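Local coordinates for protein probable oxidoreductase (Pseudomonas aeruginosa, PDB 4B7C) that is probably an NADP-dependent oxidoreductase of the medium-chain dehydrogenase/reductase family, its substrate not established, at residues G89-L100 with P110-P118; V43-D51 with N328-V336. All coordinates share one frame; numbering follows the deposited sequence.

Contact 1. Residues G89-L100 with P110-P118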
loop_
_atom_site.group_PDB
_atom_site.type_symbol
_atom_site.label_atom_id
_atom_site.label_comp_id
_atom_site.label_asym_id
_atom_site.label_seq_id
_atom_site.Cartn_x
_atom_site.Cartn_y
_atom_site.Cartn_z
ATOM N N GLY B 89 -12.251 -9.095 -37.337
ATOM C CA GLY B 89 -11.018 -8.457 -36.866
ATOM C C GLY B 89 -9.722 -9.130 -37.283
ATOM O O GLY B 89 -8.634 -8.582 -37.093
ATOM N N PHE B 90 -9.830 -10.324 -37.848
ATOM C CA PHE B 90 -8.657 -11.144 -38.148
ATOM C C PHE B 90 -8.782 -11.832 -39.499
ATOM O O PHE B 90 -9.860 -12.245 -39.911
ATOM C CB PHE B 90 -8.429 -12.202 -37.048
ATOM C CG PHE B 90 -8.232 -11.611 -35.688
ATOM C CD1 PHE B 90 -6.974 -11.252 -35.246
ATOM C CD2 PHE B 90 -9.323 -11.388 -34.868
ATOM C CE1 PHE B 90 -6.793 -10.654 -34.013
ATOM C CE2 PHE B 90 -9.156 -10.806 -33.631
ATOM C CZ PHE B 90 -7.892 -10.442 -33.199
ATOM N N GLN B 91 -7.644 -12.018 -40.150
ATOM C CA GLN B 91 -7.608 -12.751 -41.423
ATOM C C GLN B 91 -6.540 -13.845 -41.374
ATOM O O GLN B 91 -5.537 -13.752 -40.641
ATOM C CB GLN B 91 -7.486 -11.815 -42.666
ATOM C CG GLN B 91 -6.165 -11.100 -42.808
ATOM C CD GLN B 91 -6.032 -10.272 -44.087
ATOM O OE1 GLN B 91 -6.917 -9.501 -44.440
ATOM N NE2 GLN B 91 -4.893 -10.410 -44.764
ATOM N N ALA B 92 -6.757 -14.874 -42.181
ATOM C CA ALA B 92 -5.775 -15.914 -42.409
ATOM C C ALA B 92 -4.423 -15.280 -42.777
ATOM O O ALA B 92 -4.348 -14.370 -43.607
ATOM C CB ALA B 92 -6.265 -16.849 -43.508
ATOM N N GLY B 93 -3.355 -15.750 -42.135
ATOM C CA GLY B 93 -2.008 -15.207 -42.369
ATOM C C GLY B 93 -1.559 -14.196 -41.329
ATOM O O GLY B 93 -0.355 -13.943 -41.188
ATOM N N ASP B 94 -2.517 -13.621 -40.601
ATOM C CA ASP B 94 -2.196 -12.753 -39.461
ATOM C C ASP B 94 -1.444 -13.549 -38.406
ATOM O O ASP B 94 -1.759 -14.713 -38.152
ATOM C CB ASP B 94 -3.452 -12.170 -38.793
ATOM C CG ASP B 94 -4.126 -11.086 -39.622
ATOM O OD1 ASP B 94 -3.523 -10.608 -40.605
ATOM O OD2 ASP B 94 -5.273 -10.719 -39.277
ATOM N N TYR B 95 -0.466 -12.904 -37.784
ATOM C CA TYR B 95 0.128 -13.410 -36.562
ATOM C C TYR B 95 -0.484 -12.663 -35.389
ATOM O O TYR B 95 -0.630 -11.442 -35.417
ATOM C CB TYR B 95 1.648 -13.260 -36.548
ATOM C CG TYR B 95 2.326 -14.250 -37.453
ATOM C CD1 TYR B 95 2.426 -14.007 -38.826
ATOM C CD2 TYR B 95 2.840 -15.445 -36.959
ATOM C CE1 TYR B 95 3.039 -14.914 -39.680
ATOM C CE2 TYR B 95 3.451 -16.358 -37.802
ATOM C CZ TYR B 95 3.545 -16.086 -39.163
ATOM O OH TYR B 95 4.156 -16.987 -40.003
ATOM N N VAL B 96 -0.829 -13.420 -34.353
ATOM C CA VAL B 96 -1.507 -12.871 -33.194
ATOM C C VAL B 96 -0.832 -13.251 -31.876
ATOM O O VAL B 96 -0.177 -14.292 -31.771
ATOM C CB VAL B 96 -2.995 -13.311 -33.128
ATOM C CG1 VAL B 96 -3.778 -12.754 -34.289
ATOM C CG2 VAL B 96 -3.143 -14.840 -33.075
ATOM N N ASN B 97 -1.005 -12.374 -30.890
ATOM C CA ASN B 97 -0.662 -12.621 -29.488
ATOM C C ASN B 97 -1.959 -12.794 -28.726
ATOM O O ASN B 97 -2.905 -12.039 -28.910
ATOM C CB ASN B 97 0.130 -11.446 -28.901
ATOM C CG ASN B 97 0.427 -11.603 -27.411
ATOM O OD1 ASN B 97 -0.485 -11.666 -26.583
ATOM N ND2 ASN B 97 1.706 -11.624 -27.064
ATOM N N GLY B 98 -2.023 -13.803 -27.880
ATOM C CA GLY B 98 -3.238 -14.061 -27.091
ATOM C C GLY B 98 -3.085 -15.252 -26.174
ATOM O O GLY B 98 -2.013 -15.865 -26.107
ATOM N N ALA B 99 -4.152 -15.560 -25.443
ATOM C CA ALA B 99 -4.177 -16.717 -24.556
ATOM C C ALA B 99 -4.416 -17.939 -25.419
ATOM O O ALA B 99 -5.548 -18.378 -25.593
ATOM C CB ALA B 99 -5.281 -16.570 -23.487
ATOM N N LEU B 100 -3.341 -18.481 -25.970
ATOM C CA LEU B 100 -3.435 -19.580 -26.950
ATOM C C LEU B 100 -3.518 -20.967 -26.314
ATOM O O LEU B 100 -3.918 -21.936 -26.961
ATOM C CB LEU B 100 -2.238 -19.538 -27.910
ATOM C CG LEU B 100 -2.125 -18.266 -28.770
ATOM C CD1 LEU B 100 -0.931 -18.336 -29.725
ATOM C CD2 LEU B 100 -3.420 -17.988 -29.529
ATOM N N PRO B 110 -11.321 -14.714 -30.162
ATOM C CA PRO B 110 -10.021 -14.061 -29.941
ATOM C C PRO B 110 -10.095 -12.917 -28.942
ATOM O O PRO B 110 -9.600 -11.812 -29.193
ATOM C CB PRO B 110 -9.651 -13.549 -31.331
ATOM C CG PRO B 110 -10.961 -13.219 -31.929
ATOM C CD PRO B 110 -11.945 -14.243 -31.406
ATOM N N LYS B 111 -10.641 -13.217 -27.771
ATOM C CA LYS B 111 -10.817 -12.218 -26.732
ATOM C C LYS B 111 -9.467 -11.781 -26.152
ATOM O O LYS B 111 -8.706 -12.591 -25.627
ATOM C CB LYS B 111 -11.716 -12.759 -25.626
ATOM C CG LYS B 111 -12.120 -11.710 -24.611
ATOM C CD LYS B 111 -13.124 -12.230 -23.619
ATOM C CE LYS B 111 -13.116 -11.370 -22.342
ATOM N NZ LYS B 111 -13.836 -10.081 -22.549
ATOM N N GLY B 112 -9.184 -10.483 -26.246
ATOM C CA GLY B 112 -7.925 -9.913 -25.750
ATOM C C GLY B 112 -6.741 -10.155 -26.690
ATOM O O GLY B 112 -5.607 -9.808 -26.367
ATOM N N PHE B 113 -7.011 -10.733 -27.857
ATOM C CA PHE B 113 -5.964 -11.001 -28.846
ATOM C C PHE B 113 -5.596 -9.719 -29.581
ATOM O O PHE B 113 -6.444 -8.864 -29.799
ATOM C CB PHE B 113 -6.420 -12.018 -29.894
ATOM C CG PHE B 113 -6.453 -13.447 -29.421
ATOM C CD1 PHE B 113 -6.881 -13.775 -28.144
ATOM C CD2 PHE B 113 -6.092 -14.476 -30.283
ATOM C CE1 PHE B 113 -6.939 -15.097 -27.733
ATOM C CE2 PHE B 113 -6.142 -15.805 -29.875
ATOM C CZ PHE B 113 -6.568 -16.112 -28.597
ATOM N N TYR B 114 -4.329 -9.583 -29.947
ATOM C CA TYR B 114 -3.902 -8.506 -30.841
ATOM C C TYR B 114 -2.915 -9.003 -31.891
ATOM O O TYR B 114 -2.173 -9.965 -31.683
ATOM C CB TYR B 114 -3.343 -7.308 -30.072
ATOM C CG TYR B 114 -2.146 -7.574 -29.197
ATOM C CD1 TYR B 114 -2.289 -7.997 -27.874
ATOM C CD2 TYR B 114 -0.863 -7.372 -29.680
ATOM C CE1 TYR B 114 -1.165 -8.217 -27.086
ATOM C CE2 TYR B 114 0.258 -7.586 -28.898
ATOM C CZ TYR B 114 0.098 -8.016 -27.600
ATOM O OH TYR B 114 1.232 -8.247 -26.833
ATOM N N LYS B 115 -2.948 -8.359 -33.045
ATOM C CA LYS B 115 -2.057 -8.705 -34.147
ATOM C C LYS B 115 -0.646 -8.229 -33.874
ATOM O O LYS B 115 -0.473 -7.179 -33.300
ATOM C CB LYS B 115 -2.544 -8.086 -35.462
ATOM C CG LYS B 115 -3.946 -8.522 -35.867
ATOM C CD LYS B 115 -4.293 -8.090 -37.285
ATOM C CE LYS B 115 -5.811 -8.055 -37.492
ATOM N NZ LYS B 115 -6.316 -8.024 -38.889
ATOM N N VAL B 116 0.342 -9.012 -34.290
ATOM C CA VAL B 116 1.777 -8.637 -34.193
ATOM C C VAL B 116 2.462 -8.753 -35.561
ATOM O O VAL B 116 2.042 -9.560 -36.394
ATOM C CB VAL B 116 2.553 -9.479 -33.140
ATOM C CG1 VAL B 116 2.035 -9.190 -31.722
ATOM C CG2 VAL B 116 2.461 -10.965 -33.436
ATOM N N ASP B 117 3.477 -7.914 -35.792
ATOM C CA ASP B 117 4.168 -7.817 -37.096
ATOM C C ASP B 117 5.521 -8.537 -37.058
ATOM O O ASP B 117 6.480 -8.006 -36.519
ATOM C CB ASP B 117 4.364 -6.333 -37.468
ATOM C CG ASP B 117 4.899 -6.127 -38.902
ATOM O OD1 ASP B 117 5.280 -7.102 -39.579
ATOM O OD2 ASP B 117 4.933 -4.960 -39.343
ATOM N N PRO B 118 5.599 -9.738 -37.641
ATOM C CA PRO B 118 6.837 -10.508 -37.622
ATOM C C PRO B 118 7.996 -9.922 -38.432
ATOM O O PRO B 118 9.114 -10.373 -38.284
ATOM C CB PRO B 118 6.434 -11.874 -38.180
ATOM C CG PRO B 118 5.066 -11.729 -38.714
ATOM C CD PRO B 118 4.556 -10.354 -38.483
HETATM O O HOH W 1 0.452 -10.209 -38.373
HETATM O O HOH W 2 -2.979 -10.674 -25.800
#
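The ring of Phe113 lies flat against the backbone at Gly98, whose CA stands 3.9 Å from the ring centroid and almost above its centre. Pro110 CA, from the ring's own segment, lies over the rim of the opposite face, so the ring sits between Gly98 and Pro110. A glycine suits position 98 because a CB there would run into Phe113 CD1. Further round the ring, Leu100 CD2 comes to 3.5 Å from Phe113 CE2, and Val96 CG2 packs near Phe113 CD2. Phe90 crosses Phe113 at about a right angle, and Phe90 CE2 comes to 3.5 Å from Pro110 CG; Ile41 of strand 41-49 also touches Phe90, Pro110 and Phe113.

These side chains lie beside a short antiparallel pair, strands 95-97 and 114-116, in the N-terminal GroES-like domain, where strand 95-97 also pairs with strand 77-85. Asn97 and Tyr114 form a hydrogen-bonded pair, with Asn97 N 2.8 Å from Tyr114 O and Tyr114 N returning to Asn97 O. On their face of the sheet the Asn97 amide stacks on the Tyr114 ring, planes 13° apart. Tyr114 CG sits between its backbone N and carbonyl carbon (chi1 60°), which folds the ring over Asn97 CB.

Towards solvent the packing gives way to mostly polar links. Lys115, exposed and extended beyond CG, runs past Phe90 to a salt bridge, NZ to Asp94 OD2 at 2.9 Å. Gln91 N grips the same oxygen from the other face of the carboxylate, a bond that, with Asp94 N to Gln91 O, braces the type II turn from Gln91 to Asp94. At the far end a water joins Tyr95 N to Val116 O; the exception is an apolar touch at the edge, Pro118 CG 3.5 Å from Tyr95 CD1.

Contact 2. Residues V43-D51 with N328-V336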
loop_
_atom_site.group_PDB
_atom_site.type_symbol
_atom_site.label_atom_id
_atom_site.label_comp_id
_atom_site.label_asym_id
_atom_site.label_seq_id
_atom_site.Cartn_x
_atom_site.Cartn_y
_atom_site.Cartn_z
ATOM N N VAL B 43 -5.950 -20.868 -34.791
ATOM C CA VAL B 43 -4.562 -20.416 -34.757
ATOM C C VAL B 43 -3.605 -21.595 -34.590
ATOM O O VAL B 43 -3.823 -22.477 -33.747
ATOM C CB VAL B 43 -4.292 -19.432 -33.606
ATOM C CG1 VAL B 43 -2.805 -19.134 -33.496
ATOM C CG2 VAL B 43 -5.078 -18.135 -33.779
ATOM N N LYS B 44 -2.555 -21.623 -35.416
ATOM C CA LYS B 44 -1.451 -22.559 -35.219
ATOM C C LYS B 44 -0.494 -21.940 -34.217
ATOM O O LYS B 44 0.122 -20.917 -34.496
ATOM C CB LYS B 44 -0.711 -22.867 -36.525
ATOM C CG LYS B 44 0.533 -23.738 -36.336
ATOM C CD LYS B 44 0.194 -25.158 -35.889
ATOM C CE LYS B 44 1.384 -25.912 -35.277
ATOM N NZ LYS B 44 1.518 -25.745 -33.791
ATOM N N ASN B 45 -0.400 -22.543 -33.036
ATOM C CA ASN B 45 0.460 -22.003 -31.990
ATOM C C ASN B 45 1.931 -22.224 -32.342
ATOM O O ASN B 45 2.328 -23.327 -32.704
ATOM C CB ASN B 45 0.129 -22.624 -30.628
ATOM C CG ASN B 45 -1.284 -22.303 -30.158
ATOM O OD1 ASN B 45 -1.984 -21.463 -30.743
ATOM N ND2 ASN B 45 -1.705 -22.957 -29.069
ATOM N N GLU B 46 2.731 -21.171 -32.229
ATOM C CA GLU B 46 4.145 -21.239 -32.608
ATOM C C GLU B 46 5.090 -21.132 -31.417
ATOM O O GLU B 46 6.044 -21.907 -31.301
ATOM C CB GLU B 46 4.480 -20.150 -33.632
ATOM C CG GLU B 46 3.849 -20.389 -35.011
ATOM C CD GLU B 46 4.720 -20.061 -36.222
ATOM O OE1 GLU B 46 5.820 -19.442 -36.063
ATOM O OE2 GLU B 46 4.275 -20.462 -37.349
ATOM N N TYR B 47 4.826 -20.155 -30.559
ATOM C CA TYR B 47 5.597 -19.948 -29.348
ATOM C C TYR B 47 4.663 -19.673 -28.169
ATOM O O TYR B 47 3.702 -18.918 -28.289
ATOM C CB TYR B 47 6.548 -18.783 -29.496
ATOM C CG TYR B 47 7.609 -18.988 -30.542
ATOM C CD1 TYR B 47 8.823 -19.586 -30.216
ATOM C CD2 TYR B 47 7.399 -18.579 -31.850
ATOM C CE1 TYR B 47 9.808 -19.772 -31.166
ATOM C CE2 TYR B 47 8.375 -18.751 -32.810
ATOM C CZ TYR B 47 9.575 -19.351 -32.470
ATOM O OH TYR B 47 10.548 -19.532 -33.403
ATOM N N LEU B 48 4.989 -20.272 -27.028
ATOM C CA LEU B 48 4.228 -20.086 -25.788
ATOM C C LEU B 48 5.069 -19.454 -24.709
ATOM O O LEU B 48 6.267 -19.717 -24.591
ATOM C CB LEU B 48 3.687 -21.405 -25.273
ATOM C CG LEU B 48 2.776 -22.162 -26.231
ATOM C CD1 LEU B 48 2.386 -23.482 -25.593
ATOM C CD2 LEU B 48 1.544 -21.359 -26.665
ATOM N N SER B 49 4.437 -18.553 -23.964
ATOM C CA SER B 49 5.087 -17.869 -22.865
ATOM C C SER B 49 4.996 -18.727 -21.605
ATOM O O SER B 49 3.913 -19.095 -21.164
ATOM C CB SER B 49 4.450 -16.517 -22.597
ATOM O OG SER B 49 5.021 -15.935 -21.434
ATOM N N LEU B 50 6.149 -19.064 -21.048
ATOM C CA LEU B 50 6.190 -19.716 -19.749
ATOM C C LEU B 50 6.484 -18.641 -18.701
ATOM O O LEU B 50 7.542 -17.999 -18.745
ATOM C CB LEU B 50 7.217 -20.851 -19.732
ATOM C CG LEU B 50 6.751 -22.215 -20.270
ATOM C CD1 LEU B 50 6.011 -22.122 -21.593
ATOM C CD2 LEU B 50 7.952 -23.135 -20.422
ATOM N N ASP B 51 5.527 -18.478 -17.777
ATOM C CA ASP B 51 5.504 -17.387 -16.785
ATOM C C ASP B 51 5.249 -17.891 -15.369
ATOM O O ASP B 51 4.389 -18.750 -15.167
ATOM C CB ASP B 51 4.344 -16.388 -17.024
ATOM C CG ASP B 51 4.328 -15.796 -18.442
ATOM O OD1 ASP B 51 5.376 -15.262 -18.861
ATOM O OD2 ASP B 51 3.266 -15.835 -19.131
ATOM N N ASN B 328 16.606 -20.507 -15.725
ATOM C CA ASN B 328 16.345 -19.889 -17.042
ATOM C C ASN B 328 17.115 -18.575 -17.153
ATOM O O ASN B 328 17.221 -17.833 -16.182
ATOM C CB ASN B 328 14.825 -19.713 -17.368
ATOM C CG ASN B 328 14.116 -18.751 -16.405
ATOM O OD1 ASN B 328 13.765 -17.607 -16.756
ATOM N ND2 ASN B 328 13.909 -19.210 -15.176
ATOM N N PHE B 329 17.734 -18.339 -18.305
ATOM C CA PHE B 329 18.464 -17.104 -18.537
ATOM C C PHE B 329 17.767 -16.251 -19.591
ATOM O O PHE B 329 18.001 -16.320 -20.802
ATOM C CB PHE B 329 19.973 -17.322 -18.728
ATOM C CG PHE B 329 20.771 -16.982 -17.487
ATOM C CD1 PHE B 329 20.528 -17.669 -16.306
ATOM C CD2 PHE B 329 21.727 -15.974 -17.479
ATOM C CE1 PHE B 329 21.224 -17.374 -15.150
ATOM C CE2 PHE B 329 22.426 -15.668 -16.320
ATOM C CZ PHE B 329 22.178 -16.373 -15.154
ATOM N N GLY B 330 16.881 -15.431 -19.048
ATOM C CA GLY B 330 16.016 -14.582 -19.818
ATOM C C GLY B 330 14.620 -15.153 -19.926
ATOM O O GLY B 330 14.345 -16.247 -19.425
ATOM N N LYS B 331 13.754 -14.415 -20.615
ATOM C CA LYS B 331 12.336 -14.754 -20.714
ATOM C C LYS B 331 12.141 -16.138 -21.313
ATOM O O LYS B 331 12.603 -16.425 -22.414
ATOM C CB LYS B 331 11.601 -13.699 -21.542
ATOM C CG LYS B 331 10.262 -14.164 -22.108
ATOM C CD LYS B 331 9.204 -14.184 -21.049
ATOM C CE LYS B 331 7.948 -14.866 -21.514
ATOM N NZ LYS B 331 7.540 -15.887 -20.522
ATOM N N LEU B 332 11.470 -17.005 -20.564
ATOM C CA LEU B 332 11.322 -18.397 -20.969
ATOM C C LEU B 332 10.211 -18.544 -21.998
ATOM O O LEU B 332 9.040 -18.231 -21.739
ATOM C CB LEU B 332 11.060 -19.308 -19.761
ATOM C CG LEU B 332 11.158 -20.809 -20.018
ATOM C CD1 LEU B 332 12.467 -21.216 -20.671
ATOM C CD2 LEU B 332 11.017 -21.512 -18.672
ATOM N N VAL B 333 10.592 -19.092 -23.146
ATOM C CA VAL B 333 9.667 -19.299 -24.263
ATOM C C VAL B 333 9.721 -20.731 -24.765
ATOM O O VAL B 333 10.810 -21.292 -24.955
ATOM C CB VAL B 333 9.994 -18.363 -25.437
ATOM C CG1 VAL B 333 9.153 -18.733 -26.658
ATOM C CG2 VAL B 333 9.744 -16.920 -25.018
ATOM N N LEU B 334 8.550 -21.324 -24.945
ATOM C CA LEU B 334 8.440 -22.694 -25.445
ATOM C C LEU B 334 8.039 -22.680 -26.914
ATOM O O LEU B 334 6.946 -22.234 -27.257
ATOM C CB LEU B 334 7.423 -23.505 -24.630
ATOM C CG LEU B 334 7.317 -25.004 -24.938
ATOM C CD1 LEU B 334 8.597 -25.718 -24.508
ATOM C CD2 LEU B 334 6.119 -25.652 -24.259
ATOM N N LYS B 335 8.938 -23.151 -27.776
ATOM C CA LYS B 335 8.633 -23.286 -29.198
ATOM C C LYS B 335 7.810 -24.537 -29.387
ATOM O O LYS B 335 8.236 -25.625 -29.010
ATOM C CB LYS B 335 9.894 -23.360 -30.059
ATOM C CG LYS B 335 9.606 -23.313 -31.557
ATOM C CD LYS B 335 10.858 -23.548 -32.388
ATOM C CE LYS B 335 10.678 -23.084 -33.827
ATOM N NZ LYS B 335 9.595 -23.820 -34.538
ATOM N N VAL B 336 6.620 -24.372 -29.949
ATOM C CA VAL B 336 5.736 -25.487 -30.179
ATOM C C VAL B 336 6.251 -26.137 -31.446
ATOM O O VAL B 336 5.938 -27.276 -31.702
ATOM C CB VAL B 336 4.252 -25.073 -30.367
ATOM C CG1 VAL B 336 3.366 -26.276 -30.647
ATOM C CG2 VAL B 336 3.725 -24.292 -29.176
HETATM O O HOH W 3 9.885 -16.423 -18.225
#
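Tyr47 and Lys335 meet across an antiparallel strand pair that brings the C-terminal strand 331-335 alongside strand 41-49 in the sheet of the GroES-like domain. The aliphatic part of Lys335 runs past the tyrosine ring obliquely, CG 3.6 Å from Tyr47 CE1 and CE near the hydroxyl. A long chain with a terminal charge fits this partly exposed place, since its methylenes can pack while the ammonium lies beyond them. Val333 CG1 approaches the same ring at CD1.

At Glu46 and Tyr47, which both face Val79 of strand 77-85, strand 41-49 carries a classic beta bulge. Across the pair the backbone is joined through Val336 N to Glu46 O, by both bonds between Leu48 and Leu334, and by Leu50 N to Leu332 O.

The sheet face bearing Leu48 and Leu334 is aliphatic. Leu50 crosses both leucines of the opposite strand: its CD1 reaches Leu334 CB at 3.6 Å, while its CD2 meets Leu332 CD2 at 3.9 Å. Helix 316-321 touches all three side chains. At the end of the chain Val336 offers CG2 to Leu48 CG, and its CG1 lies near Lys44 NZ, an ammonium that bonds to Asn45 O and to Asp104 O.

Lys331 is largely buried and needs polar company. Its side chain leaves trans to the backbone N (chi1 160°) and bends again at chi2 and chi4, which curls it back so that NZ donates to Ser49 OG, at 2.7 Å, and to its neighbour's carbonyl, Leu332 O. The latter oxygen thus takes Leu50 N and Lys331 NZ from opposite faces of its plane. The ammonium also forms a salt bridge, NZ standing 2.8 Å from Asp51 OD1 and 41° out of the carboxylate plane.

Overall arrangement
After the two-stranded sheet of 7-13 and 26-32, the chain lays down strand 41-49, which supplies one half of contact 2, and then strand 77-85. Residues 89-100 and 110-118 follow, and contact 1 closes a short loop that contains strand 105-108. The chain then builds the parallel Rossmann-type sheet and its helices before residues 328-336 return to 43-51. Contact 2 therefore closes a loop of 276 intervening residues, and the whole of contact 1 lies within it. Both belong to one mixed sheet, their centres about 16 Å apart. Val43 packs against Val96 and Leu100, and Asn45 ND2 probably bonds to Leu100 O, joining the two directly.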